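Local coordinates for chitin-binding domain 3 protein (Micromonospora aurantiaca ATCC 27029, PDB 5OPF) that is a copper-dependent lytic polysaccharide monooxygenase of family AA10 that probably cleaves chitin or cellulose oxidatively, at residues Q16-D21 with Q36-D41. Numbering follows the deposited sequence.
Sequences QRWGGD and QAWQAD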
loop_
_atom_site.group_PDB
_atom_site.type_symbol
_atom_site.label_atom_id
_atom_site.label_comp_id
_atom_site.label_asym_id
_atom_site.label_seq_id
_atom_site.Cartn_x
_atom_site.Cartn_y
_atom_site.Cartn_z
ATOM N N GLN A 16 -0.055 3.970 12.221
ATOM C CA GLN A 16 -1.272 4.249 12.970
ATOM C C GLN A 16 -1.305 3.454 14.268
ATOM O O GLN A 16 -1.639 3.986 15.335
ATOM C CB GLN A 16 -2.459 3.871 12.085
ATOM C CG GLN A 16 -3.807 4.437 12.439
ATOM C CD GLN A 16 -4.800 4.205 11.299
ATOM O OE1 GLN A 16 -4.731 3.194 10.589
ATOM N NE2 GLN A 16 -5.699 5.152 11.100
ATOM N N ARG A 17 -0.974 2.161 14.199
ATOM C CA ARG A 17 -1.172 1.311 15.365
ATOM C C ARG A 17 -0.049 1.420 16.385
ATOM O O ARG A 17 -0.304 1.250 17.579
ATOM C CB ARG A 17 -1.389 -0.138 14.944
ATOM C CG ARG A 17 -2.731 -0.320 14.242
ATOM C CD ARG A 17 -3.038 -1.743 13.759
ATOM N NE ARG A 17 -2.063 -2.206 12.775
ATOM C CZ ARG A 17 -1.048 -3.025 13.036
ATOM N NH1 ARG A 17 -0.876 -3.544 14.241
ATOM N NH2 ARG A 17 -0.213 -3.354 12.074
ATOM N N TRP A 18 1.179 1.701 15.958
ATOM C CA TRP A 18 2.327 1.716 16.857
ATOM C C TRP A 18 3.054 3.051 16.945
ATOM O O TRP A 18 3.966 3.172 17.772
ATOM C CB TRP A 18 3.352 0.637 16.460
ATOM C CG TRP A 18 2.845 -0.758 16.561
ATOM C CD1 TRP A 18 2.379 -1.529 15.541
ATOM C CD2 TRP A 18 2.739 -1.559 17.748
ATOM N NE1 TRP A 18 2.003 -2.763 16.010
ATOM C CE2 TRP A 18 2.205 -2.806 17.364
ATOM C CE3 TRP A 18 3.054 -1.347 19.092
ATOM C CZ2 TRP A 18 1.978 -3.833 18.278
ATOM C CZ3 TRP A 18 2.829 -2.366 19.996
ATOM C CH2 TRP A 18 2.297 -3.593 19.584
ATOM N N GLY A 19 2.697 4.057 16.142
ATOM C CA GLY A 19 3.459 5.295 16.164
ATOM C C GLY A 19 3.528 5.925 17.543
ATOM O O GLY A 19 4.566 6.472 17.934
ATOM N N GLY A 20 2.429 5.865 18.299
ATOM C CA GLY A 20 2.404 6.416 19.643
ATOM C C GLY A 20 3.207 5.625 20.656
ATOM O O GLY A 20 3.519 6.157 21.731
ATOM N N ASP A 21 3.527 4.370 20.350
ATOM C CA ASP A 21 4.272 3.485 21.250
ATOM C C ASP A 21 5.284 2.650 20.463
ATOM O O ASP A 21 5.402 1.437 20.644
ATOM C CB ASP A 21 3.359 2.652 22.168
ATOM C CG ASP A 21 2.575 1.550 21.443
ATOM O OD1 ASP A 21 2.085 1.774 20.317
ATOM O OD2 ASP A 21 2.422 0.443 22.060
ATOM N N GLN A 36 9.955 -5.694 12.999
ATOM C CA GLN A 36 11.138 -5.716 12.142
ATOM C C GLN A 36 11.207 -4.469 11.268
ATOM O O GLN A 36 12.302 -3.983 10.955
ATOM C CB GLN A 36 11.229 -7.012 11.324
ATOM C CG GLN A 36 10.073 -7.319 10.375
ATOM C CD GLN A 36 10.221 -6.744 8.972
ATOM O OE1 GLN A 36 11.278 -6.867 8.342
ATOM N NE2 GLN A 36 9.153 -6.149 8.465
ATOM N N ALA A 37 10.057 -3.914 10.895
ATOM C CA ALA A 37 10.055 -2.686 10.109
ATOM C C ALA A 37 10.540 -1.501 10.940
ATOM O O ALA A 37 11.422 -0.754 10.510
ATOM C CB ALA A 37 8.659 -2.418 9.534
ATOM N N TRP A 38 9.978 -1.307 12.137
ATOM C CA TRP A 38 10.400 -0.188 12.976
ATOM C C TRP A 38 11.872 -0.297 13.337
ATOM O O TRP A 38 12.580 0.718 13.413
ATOM C CB TRP A 38 9.553 -0.143 14.244
ATOM C CG TRP A 38 8.196 0.533 14.104
ATOM C CD1 TRP A 38 6.963 -0.066 14.081
ATOM C CD2 TRP A 38 7.945 1.940 14.010
ATOM N NE1 TRP A 38 5.978 0.884 13.962
ATOM C CE2 TRP A 38 6.555 2.124 13.934
ATOM C CE3 TRP A 38 8.766 3.065 13.993
ATOM C CZ2 TRP A 38 5.974 3.390 13.843
ATOM C CZ3 TRP A 38 8.187 4.309 13.894
ATOM C CH2 TRP A 38 6.813 4.464 13.826
ATOM N N GLN A 39 12.355 -1.516 13.575
ATOM C CA GLN A 39 13.759 -1.690 13.936
ATOM C C GLN A 39 14.683 -1.390 12.759
ATOM O O GLN A 39 15.778 -0.843 12.949
ATOM C CB GLN A 39 13.992 -3.101 14.473
ATOM C CG GLN A 39 13.269 -3.394 15.787
ATOM C CD GLN A 39 13.924 -2.743 16.992
ATOM O OE1 GLN A 39 13.477 -1.701 17.478
ATOM N NE2 GLN A 39 14.983 -3.364 17.487
ATOM N N ALA A 40 14.265 -1.725 11.537
ATOM C CA ALA A 40 15.130 -1.552 10.370
ATOM C C ALA A 40 15.234 -0.088 9.956
ATOM O O ALA A 40 16.328 0.403 9.651
ATOM C CB ALA A 40 14.602 -2.391 9.208
ATOM N N ASP A 41 14.107 0.619 9.914
ATOM C CA ASP A 41 14.131 2.023 9.533
ATOM C C ASP A 41 12.810 2.666 9.939
ATOM O O ASP A 41 11.791 2.511 9.241
ATOM C CB ASP A 41 14.354 2.194 8.033
ATOM C CG ASP A 41 14.609 3.648 7.651
ATOM O OD1 ASP A 41 14.252 4.547 8.447
ATOM O OD2 ASP A 41 15.176 3.899 6.567
#
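W38 reaches across from helix 32-40 and sets the NE1 side of its indole against the CB of W18, at 3.6 Å from NE1 to CB. G19, in the turn closed by the bond from D21 N to W18 O (2.9 Å), adds its CA, 3.9 Å from W38 CZ2. G19 CA and W18 CB both sit obliquely off the rim of the W38 ring, on one side of its plane. The two indole planes stand roughly at right angles and W38 touches W18 at CB, so there is no ring-on-ring stack. In W38, CG sits beside the backbone N and anti to the carbonyl carbon (chi1 -82°), which carries the indole outward from its helix to bridge a CA separation of 9.2 Å between W18 and W38. The same arrangement in W18 (chi1 -63°) turns its indole off toward D31 and leaves CB as the contact atom. No hydrogen bond joins the segments, and these close approaches indicate van der Waals packing; the surface buried is 113 Å².

Polar groups are served from nearby residues. W38 NE1 makes a weak hydrogen bond to C14 O on helix 10-18, while W18 NE1 is bonded to D31 OD2, the carboxylate oxygen that also forms a salt bridge with R17 NH1. W46 meets the W38 ring edge-to-face, and the F22 ring meets it with the planes about 35° apart. With an alanine here instead of W38, the space beside W18 CB and G19 CA would probably be left unfilled and C14 O would lose this weak donor. The arrangement is an aromatic cluster between helices 10-18 and 32-40, which the C14-C34 disulfide also links, in the helical segment between strands 2-6 and 52-54 of the LPMO's beta-sandwich core.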